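Local coordinates for PTS system fructose-like EIIB component 3 (PDB 4TN5), which probably relays a phosphoryl group from the EIIA component to fructose or a similar sugar during its uptake by the phosphoenolpyruvate-dependent phosphotransferase system, at residues V7-V11 with T64-L68; V59-D65 with R78-I84; A20-L24 with F87-P91. One frame throughout, in Å; residues are numbered along the deposited sequence.

In the fold
Contacts 1 and 2 meet on strand 59-64, which lies between strands 3-9 and 79-82 in one sheet; their centres are 9 Å apart, and they share Thr64 and Asp65. Contact 3, centred about 11 Å from contact 2, joins two helices against the sheet face that carries Leu61, Ile63 and Cys82, and Phe87 CB packs on Ile63 CG2 at 3.6 Å. Contact 1 holds Cys10, the probable site of the phosphocysteine intermediate, unmodified here, and Ile84 of contact 2 comes within about 4 Å of it, side chain to side chain; Ala20 of contact 3 stays about 8 Å off. At the other end of contact 2, the Tyr79 side chain is about 4 Å from a bound nickel ion.

Contact 1: V7-V11 with T64-L68; sequences VTACV and TDIEL
Ala9 packs against the turn made by Thr64 and Ile66, where the flat group that matters is the Ile66 carbonyl: the hydroxyl of Thr64 sits above its plane, 47° out of it, and donates to Ile66 O from Thr64 OG1 at 2.9 Å. The C=O...OG1 angle of 107° shows that the oxygen is met steeply from above. This hydroxyl is placed by the Thr64 torsion, which sets OG1 opposite the backbone N (chi1 177°) and brings it also against the methyl of Ala9, with Ala9 CB 3.4 Å from Thr64 OG1.

Ala9 and Thr64 form a parallel bridge, CA to CA 4.7 Å, at the C-terminal ends of the neighbouring strands 3-9 and 59-64. Beyond it the chains part, Ala9 O standing 3.7 Å from Asp65 N. Cys10, unmodified here, follows at once, so the residue that probably takes up the phosphoryl group stands where the central parallel strand runs into its loop, a position reminiscent of the cysteine of the phosphate-binding loop in low-molecular-weight tyrosine phosphatases. Its CB points away from 64-68, and the side chain touches His16, Thr17 and Ile84.

The remaining contacts are apolar. One branch of Leu68 serves two residues: Leu68 CD2 lies 3.6 Å from Ala9 CB and equally close to Val7 CG1, the Val7 and Leu68 side chains running head to tail past one another. Ile66 straddles the strand end, its CG1 and CD1 against the Ala9 methyl and its CG2 branch turned to Val11. There Val11 CG1 and Ile66 CG2 approach to 3.4 Å, tighter than usual for two methyls.

Contact 2: V59-D65 with R78-I84; sequences VALLITD and RYVQCSI
Strands 59-64 and 79-82 run parallel, their axes 4.7 Å apart and 8° from aligned, and five backbone hydrogen bonds link Ala60, Leu62 and Thr64 on one strand to Val80 and Cys82 on the other and Arg78 just before it. The straightest runs from Leu62 N to Val80 O at 2.8 Å.

Leu62 carries one face of this pair. Its CG, turned back beside the backbone N (chi1 -53°), sends CD1 over the Tyr79 ring in a CH-pi contact, with Leu62 CD1 4.0 Å from the Tyr79 ring centroid and 26° off the normal. The same Leu62 CD1 lies 3.7 Å from Gln81 OE1, while the CG of Gln81 rests on Leu62 CB. On the same face Ala60 CB meets Tyr79 CB at 3.7 Å. With an alanine here instead of the leucine, that face of the tyrosine ring would probably lose its methyl cover, and Gln81 OE1 its carbon neighbour. Tyr79 also meets the ring of His109.

Helix 18-30 links strands 3-9 and 34-41, and helices 84-89 and 92-103 link 79-82 and 108-111, whereas residues 65-78, between 59-64 and 79-82, contain neither helix nor strand; Leu68 and Phe74 of this loop pack on Leu62 and Ala60.

On the opposite sheet face Leu61 lies along Val80, Leu61 CD1 3.8 Å from Val80 CB. Farther on, Ile63 and Ile84 lie nearly perpendicular, with Ile63 CG2 3.8 Å from Ile84 CG1. Ser83 is the N-cap residue of helix 84-89, and Ile84 N gives a hydrogen bond to Asp65 OD1 at 3.0 Å, arriving from above the plane of a poorly ordered carboxylate.

Contact 3: A20-L24 with F87-P91; sequences AAERL and FLREP
Apolar packing centres on the Phe87 ring, whose far end lies against helix 18-30. The Leu24 side chain runs roughly perpendicular to that of Phe87 and sets its CB 3.9 Å from Phe87 CZ, while the aliphatic root of Arg23 comes as close on the neighbouring corner, Arg23 CB to Phe87 CE2 being 3.9 Å. That ring carbon also nears a backbone oxygen, Ala20 O, at 3.4 Å; the oxygen already accepts the helical bond from Leu24 N. One ring face is covered near its rim by Pro91 CB.

These residues join helices 18-30 and 84-89, which flank each other on one face of the parallel sheet of the alpha/beta fold. Phe87 and Leu24 both pack on Ile63 of strand 59-64, which places Phe87 between helix 18-30 and the sheet.

The end of Arg23 reaches the last turn of helix 84-89, but the position of its guanidinium is uncertain: chi2, at 124°, is far from staggered, and the 2.5 Å between Arg23 NH2 and Leu88 O is too short to be relied on. It is the aliphatic part of Arg23, not the guanidinium, that meets the Phe87 ring. Pro91 CG lies 3.7 Å from Arg23 NE.

Contact 1: V7-V11 with T64-L68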
loop_
_atom_site.group_PDB
_atom_site.type_symbol
_atom_site.label_atom_id
_atom_site.label_comp_id
_atom_site.label_asym_id
_atom_site.label_seq_id
_atom_site.Cartn_x
_atom_site.Cartn_y
_atom_site.Cartn_z
ATOM N N VAL A 7 -5.630 -3.251 -14.462
ATOM C CA VAL A 7 -6.055 -2.022 -15.110
ATOM C C VAL A 7 -4.857 -1.339 -15.753
ATOM O O VAL A 7 -3.881 -1.009 -15.078
ATOM C CB VAL A 7 -6.719 -1.046 -14.123
ATOM C CG1 VAL A 7 -7.065 0.253 -14.829
ATOM C CG2 VAL A 7 -7.963 -1.666 -13.508
ATOM N N THR A 8 -4.930 -1.144 -17.064
ATOM C CA THR A 8 -3.899 -0.409 -17.780
ATOM C C THR A 8 -4.454 0.951 -18.179
ATOM O O THR A 8 -5.565 1.046 -18.700
ATOM C CB THR A 8 -3.424 -1.170 -19.030
ATOM O OG1 THR A 8 -4.534 -1.393 -19.908
ATOM C CG2 THR A 8 -2.827 -2.511 -18.636
ATOM N N ALA A 9 -3.690 2.008 -17.927
ATOM C CA ALA A 9 -4.186 3.353 -18.191
ATOM C C ALA A 9 -3.147 4.276 -18.814
ATOM O O ALA A 9 -1.992 4.318 -18.391
ATOM C CB ALA A 9 -4.744 3.969 -16.921
ATOM N N CYS A 10 -3.580 5.022 -19.822
ATOM C CA CYS A 10 -2.740 6.018 -20.472
ATOM C C CYS A 10 -3.586 7.142 -21.049
ATOM O O CYS A 10 -4.576 6.879 -21.728
ATOM C CB CYS A 10 -1.935 5.387 -21.603
ATOM S SG CYS A 10 -1.124 6.626 -22.634
ATOM N N VAL A 11 -3.202 8.388 -20.788
ATOM C CA VAL A 11 -3.896 9.518 -21.396
ATOM C C VAL A 11 -3.703 9.565 -22.904
ATOM O O VAL A 11 -4.633 9.880 -23.642
ATOM C CB VAL A 11 -3.467 10.892 -20.813
ATOM C CG1 VAL A 11 -3.976 11.059 -19.404
ATOM C CG2 VAL A 11 -1.942 11.072 -20.876
ATOM N N THR A 64 -0.374 1.978 -14.584
ATOM C CA THR A 64 -0.889 3.302 -14.905
ATOM C C THR A 64 0.076 4.444 -14.607
ATOM O O THR A 64 0.825 4.413 -13.630
ATOM C CB THR A 64 -2.215 3.575 -14.168
ATOM O OG1 THR A 64 -2.663 4.905 -14.459
ATOM C CG2 THR A 64 -2.036 3.421 -12.664
ATOM N N ASP A 65 0.044 5.453 -15.470
ATOM C CA ASP A 65 0.743 6.701 -15.222
ATOM C C ASP A 65 -0.221 7.616 -14.486
ATOM O O ASP A 65 0.165 8.360 -13.585
ATOM C CB ASP A 65 1.136 7.360 -16.545
ATOM C CG ASP A 65 1.889 6.423 -17.467
ATOM O OD1 ASP A 65 2.698 5.614 -16.967
ATOM O OD2 ASP A 65 1.667 6.493 -18.694
ATOM N N ILE A 66 -1.489 7.530 -14.872
ATOM C CA ILE A 66 -2.503 8.489 -14.455
ATOM C C ILE A 66 -3.300 8.063 -13.228
ATOM O O ILE A 66 -2.989 7.066 -12.576
ATOM C CB ILE A 66 -3.491 8.756 -15.598
ATOM C CG1 ILE A 66 -4.346 7.514 -15.863
ATOM C CG2 ILE A 66 -2.735 9.147 -16.845
ATOM C CD1 ILE A 66 -5.451 7.732 -16.869
ATOM N N GLU A 67 -4.334 8.842 -12.930
ATOM C CA GLU A 67 -5.224 8.576 -11.813
ATOM C C GLU A 67 -6.369 7.694 -12.292
ATOM O O GLU A 67 -7.163 8.103 -13.139
ATOM C CB GLU A 67 -5.776 9.895 -11.276
ATOM C CG GLU A 67 -4.700 10.906 -10.909
ATOM C CD GLU A 67 -5.260 12.124 -10.204
ATOM O OE1 GLU A 67 -6.182 11.961 -9.379
ATOM O OE2 GLU A 67 -4.779 13.245 -10.478
ATOM N N LEU A 68 -6.446 6.480 -11.757
ATOM C CA LEU A 68 -7.475 5.531 -12.165
ATOM C C LEU A 68 -8.863 5.946 -11.702
ATOM O O LEU A 68 -9.052 6.341 -10.552
ATOM C CB LEU A 68 -7.177 4.134 -11.616
ATOM C CG LEU A 68 -5.879 3.445 -12.031
ATOM C CD1 LEU A 68 -5.814 2.050 -11.431
ATOM C CD2 LEU A 68 -5.780 3.391 -13.540
#

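Contact 2: V59-D65 with R78-I84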
loop_
_atom_site.group_PDB
_atom_site.type_symbol
_atom_site.label_atom_id
_atom_site.label_comp_id
_atom_site.label_asym_id
_atom_site.label_seq_id
_atom_site.Cartn_x
_atom_site.Cartn_y
_atom_site.Cartn_z
ATOM N N VAL A 59 -4.919 -11.053 -6.410
ATOM C CA VAL A 59 -4.064 -9.874 -6.478
ATOM C C VAL A 59 -4.444 -9.022 -7.687
ATOM O O VAL A 59 -4.886 -9.543 -8.711
ATOM C CB VAL A 59 -2.565 -10.268 -6.540
ATOM C CG1 VAL A 59 -2.283 -11.115 -7.768
ATOM C CG2 VAL A 59 -1.664 -9.037 -6.502
ATOM N N ALA A 60 -4.296 -7.707 -7.557
ATOM C CA ALA A 60 -4.555 -6.798 -8.665
ATOM C C ALA A 60 -3.251 -6.218 -9.200
ATOM O O ALA A 60 -2.275 -6.079 -8.465
ATOM C CB ALA A 60 -5.494 -5.684 -8.228
ATOM N N LEU A 61 -3.226 -5.896 -10.487
ATOM C CA LEU A 61 -2.074 -5.223 -11.073
ATOM C C LEU A 61 -2.506 -3.902 -11.691
ATOM O O LEU A 61 -3.356 -3.867 -12.579
ATOM C CB LEU A 61 -1.387 -6.106 -12.115
ATOM C CG LEU A 61 -0.132 -5.506 -12.754
ATOM C CD1 LEU A 61 0.854 -5.061 -11.686
ATOM C CD2 LEU A 61 0.520 -6.500 -13.700
ATOM N N LEU A 62 -1.920 -2.812 -11.209
ATOM C CA LEU A 62 -2.290 -1.485 -11.680
ATOM C C LEU A 62 -1.174 -0.871 -12.512
ATOM O O LEU A 62 -0.212 -0.320 -11.978
ATOM C CB LEU A 62 -2.648 -0.583 -10.497
ATOM C CG LEU A 62 -3.699 -1.174 -9.555
ATOM C CD1 LEU A 62 -4.012 -0.215 -8.417
ATOM C CD2 LEU A 62 -4.965 -1.545 -10.316
ATOM N N ILE A 63 -1.312 -0.982 -13.827
ATOM C CA ILE A 63 -0.331 -0.444 -14.755
ATOM C C ILE A 63 -0.803 0.913 -15.254
ATOM O O ILE A 63 -1.545 1.000 -16.229
ATOM C CB ILE A 63 -0.145 -1.380 -15.958
ATOM C CG1 ILE A 63 -0.067 -2.835 -15.490
ATOM C CG2 ILE A 63 1.087 -0.987 -16.755
ATOM C CD1 ILE A 63 -0.009 -3.840 -16.617
ATOM N N THR A 64 -0.374 1.978 -14.584
ATOM C CA THR A 64 -0.889 3.302 -14.905
ATOM C C THR A 64 0.076 4.444 -14.607
ATOM O O THR A 64 0.825 4.413 -13.630
ATOM C CB THR A 64 -2.215 3.575 -14.168
ATOM O OG1 THR A 64 -2.663 4.905 -14.459
ATOM C CG2 THR A 64 -2.036 3.421 -12.664
ATOM N N ASP A 65 0.044 5.453 -15.470
ATOM C CA ASP A 65 0.743 6.701 -15.222
ATOM C C ASP A 65 -0.221 7.616 -14.486
ATOM O O ASP A 65 0.165 8.360 -13.585
ATOM C CB ASP A 65 1.136 7.360 -16.545
ATOM C CG ASP A 65 1.889 6.423 -17.467
ATOM O OD1 ASP A 65 2.698 5.614 -16.967
ATOM O OD2 ASP A 65 1.667 6.493 -18.694
ATOM N N ARG A 78 -4.761 -7.044 -2.359
ATOM C CA ARG A 78 -3.328 -7.144 -2.547
ATOM C C ARG A 78 -3.087 -6.628 -3.951
ATOM O O ARG A 78 -3.731 -7.092 -4.890
ATOM C CB ARG A 78 -2.886 -8.602 -2.491
ATOM C CG ARG A 78 -3.119 -9.309 -1.177
ATOM C CD ARG A 78 -2.810 -10.786 -1.340
ATOM N NE ARG A 78 -2.699 -11.473 -0.060
ATOM C CZ ARG A 78 -1.555 -11.641 0.592
ATOM N NH1 ARG A 78 -0.426 -11.161 0.089
ATOM N NH2 ARG A 78 -1.539 -12.278 1.753
ATOM N N TYR A 79 -2.186 -5.666 -4.115
ATOM C CA TYR A 79 -1.881 -5.210 -5.466
ATOM C C TYR A 79 -0.483 -4.642 -5.683
ATOM O O TYR A 79 0.188 -4.204 -4.749
ATOM C CB TYR A 79 -2.957 -4.246 -6.000
ATOM C CG TYR A 79 -2.981 -2.861 -5.390
ATOM C CD1 TYR A 79 -2.098 -1.875 -5.815
ATOM C CD2 TYR A 79 -3.917 -2.525 -4.421
ATOM C CE1 TYR A 79 -2.127 -0.605 -5.272
ATOM C CE2 TYR A 79 -3.956 -1.255 -3.874
ATOM C CZ TYR A 79 -3.057 -0.299 -4.304
ATOM O OH TYR A 79 -3.091 0.964 -3.762
ATOM N N VAL A 80 -0.061 -4.678 -6.942
ATOM C CA VAL A 80 1.172 -4.051 -7.379
ATOM C C VAL A 80 0.811 -2.929 -8.341
ATOM O O VAL A 80 0.008 -3.123 -9.253
ATOM C CB VAL A 80 2.082 -5.053 -8.112
ATOM C CG1 VAL A 80 3.349 -4.367 -8.602
ATOM C CG2 VAL A 80 2.420 -6.220 -7.205
ATOM N N GLN A 81 1.388 -1.753 -8.130
ATOM C CA GLN A 81 1.140 -0.627 -9.021
ATOM C C GLN A 81 2.431 -0.127 -9.654
ATOM O O GLN A 81 3.456 -0.001 -8.984
ATOM C CB GLN A 81 0.434 0.512 -8.282
ATOM C CG GLN A 81 0.172 1.734 -9.151
ATOM C CD GLN A 81 -0.761 2.732 -8.497
ATOM O OE1 GLN A 81 -1.522 2.389 -7.592
ATOM N NE2 GLN A 81 -0.709 3.978 -8.954
ATOM N N CYS A 82 2.374 0.151 -10.952
ATOM C CA CYS A 82 3.515 0.697 -11.672
ATOM C C CYS A 82 3.039 1.492 -12.880
ATOM O O CYS A 82 1.889 1.370 -13.301
ATOM C CB CYS A 82 4.454 -0.423 -12.121
ATOM S SG CYS A 82 3.747 -1.541 -13.352
ATOM N N SER A 83 3.927 2.312 -13.431
ATOM C CA SER A 83 3.613 3.076 -14.629
ATOM C C SER A 83 3.677 2.168 -15.852
ATOM O O SER A 83 4.267 1.089 -15.801
ATOM C CB SER A 83 4.581 4.248 -14.785
ATOM O OG SER A 83 5.927 3.808 -14.752
ATOM N N ILE A 84 3.065 2.608 -16.949
ATOM C CA ILE A 84 3.059 1.826 -18.184
ATOM C C ILE A 84 4.456 1.652 -18.768
ATOM O O ILE A 84 4.898 0.530 -19.013
ATOM C CB ILE A 84 2.145 2.437 -19.266
ATOM C CG1 ILE A 84 0.689 2.060 -19.002
ATOM C CG2 ILE A 84 2.548 1.942 -20.653
ATOM C CD1 ILE A 84 -0.225 2.317 -20.187
#

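Contact 3: A20-L24 with F87-P91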
loop_
_atom_site.group_PDB
_atom_site.type_symbol
_atom_site.label_atom_id
_atom_site.label_comp_id
_atom_site.label_asym_id
_atom_site.label_seq_id
_atom_site.Cartn_x
_atom_site.Cartn_y
_atom_site.Cartn_z
ATOM N N ALA A 20 0.167 -2.899 -23.399
ATOM C CA ALA A 20 0.374 -3.216 -21.993
ATOM C C ALA A 20 -0.539 -4.369 -21.599
ATOM O O ALA A 20 -0.108 -5.325 -20.954
ATOM C CB ALA A 20 0.103 -1.998 -21.126
ATOM N N ALA A 21 -1.803 -4.269 -21.998
ATOM C CA ALA A 21 -2.774 -5.328 -21.759
ATOM C C ALA A 21 -2.371 -6.579 -22.528
ATOM O O ALA A 21 -2.521 -7.697 -22.037
ATOM C CB ALA A 21 -4.162 -4.874 -22.178
ATOM N N GLU A 22 -1.856 -6.375 -23.737
ATOM C CA GLU A 22 -1.400 -7.468 -24.587
ATOM C C GLU A 22 -0.309 -8.289 -23.915
ATOM O O GLU A 22 -0.437 -9.506 -23.771
ATOM C CB GLU A 22 -0.882 -6.924 -25.920
ATOM C CG GLU A 22 -0.379 -7.981 -26.895
ATOM C CD GLU A 22 -1.475 -8.892 -27.416
ATOM O OE1 GLU A 22 -2.668 -8.577 -27.224
ATOM O OE2 GLU A 22 -1.138 -9.925 -28.030
ATOM N N ARG A 23 0.762 -7.615 -23.509
ATOM C CA ARG A 23 1.900 -8.287 -22.899
ATOM C C ARG A 23 1.487 -9.029 -21.634
ATOM O O ARG A 23 1.952 -10.133 -21.383
ATOM C CB ARG A 23 3.026 -7.292 -22.596
ATOM C CG ARG A 23 4.307 -7.949 -22.101
ATOM C CD ARG A 23 5.506 -7.564 -22.959
ATOM N NE ARG A 23 6.025 -6.234 -22.645
ATOM C CZ ARG A 23 6.551 -5.404 -23.542
ATOM N NH1 ARG A 23 6.619 -5.750 -24.815
ATOM N NH2 ARG A 23 7.006 -4.220 -23.168
ATOM N N LEU A 24 0.591 -8.430 -20.857
ATOM C CA LEU A 24 0.162 -9.027 -19.598
ATOM C C LEU A 24 -0.681 -10.284 -19.807
ATOM O O LEU A 24 -0.523 -11.270 -19.087
ATOM C CB LEU A 24 -0.611 -8.014 -18.758
ATOM C CG LEU A 24 -0.997 -8.505 -17.365
ATOM C CD1 LEU A 24 0.249 -8.865 -16.577
ATOM C CD2 LEU A 24 -1.793 -7.442 -16.644
ATOM N N PHE A 87 6.291 -1.031 -16.938
ATOM C CA PHE A 87 5.865 -2.396 -17.223
ATOM C C PHE A 87 6.378 -2.807 -18.592
ATOM O O PHE A 87 6.752 -3.962 -18.814
ATOM C CB PHE A 87 4.342 -2.499 -17.188
ATOM C CG PHE A 87 3.817 -3.841 -17.607
ATOM C CD1 PHE A 87 3.823 -4.905 -16.724
ATOM C CD2 PHE A 87 3.314 -4.036 -18.883
ATOM C CE1 PHE A 87 3.341 -6.139 -17.103
ATOM C CE2 PHE A 87 2.831 -5.270 -19.268
ATOM C CZ PHE A 87 2.844 -6.322 -18.377
ATOM N N LEU A 88 6.398 -1.847 -19.508
ATOM C CA LEU A 88 6.873 -2.116 -20.853
ATOM C C LEU A 88 8.370 -2.424 -20.932
ATOM O O LEU A 88 8.757 -3.428 -21.538
ATOM C CB LEU A 88 6.492 -0.996 -21.828
ATOM C CG LEU A 88 5.009 -0.883 -22.184
ATOM C CD1 LEU A 88 4.822 0.089 -23.341
ATOM C CD2 LEU A 88 4.431 -2.247 -22.526
ATOM N N ARG A 89 9.208 -1.590 -20.310
ATOM C CA ARG A 89 10.655 -1.721 -20.516
ATOM C C ARG A 89 11.075 -3.079 -19.995
ATOM O O ARG A 89 11.760 -3.824 -20.685
ATOM C CB ARG A 89 11.463 -0.578 -19.909
ATOM C CG ARG A 89 11.833 -0.658 -18.448
ATOM C CD ARG A 89 12.506 0.658 -18.159
ATOM N NE ARG A 89 11.543 1.768 -18.259
ATOM C CZ ARG A 89 10.809 2.193 -17.233
ATOM N NH1 ARG A 89 10.946 1.618 -16.054
ATOM N NH2 ARG A 89 9.969 3.201 -17.357
ATOM N N GLU A 90 10.666 -3.403 -18.775
ATOM C CA GLU A 90 10.961 -4.718 -18.229
ATOM C C GLU A 90 9.858 -5.302 -17.352
ATOM O O GLU A 90 9.695 -4.916 -16.189
ATOM C CB GLU A 90 12.274 -4.635 -17.448
ATOM C CG GLU A 90 12.784 -6.006 -17.019
ATOM C CD GLU A 90 14.130 -5.947 -16.330
ATOM O OE1 GLU A 90 14.234 -5.279 -15.283
ATOM O OE2 GLU A 90 15.086 -6.568 -16.843
ATOM N N PRO A 91 9.108 -6.257 -17.913
ATOM C CA PRO A 91 7.922 -6.807 -17.253
ATOM C C PRO A 91 8.149 -7.925 -16.220
ATOM O O PRO A 91 7.260 -8.128 -15.398
ATOM C CB PRO A 91 7.079 -7.323 -18.433
ATOM C CG PRO A 91 7.977 -7.234 -19.678
ATOM C CD PRO A 91 9.360 -6.899 -19.211
#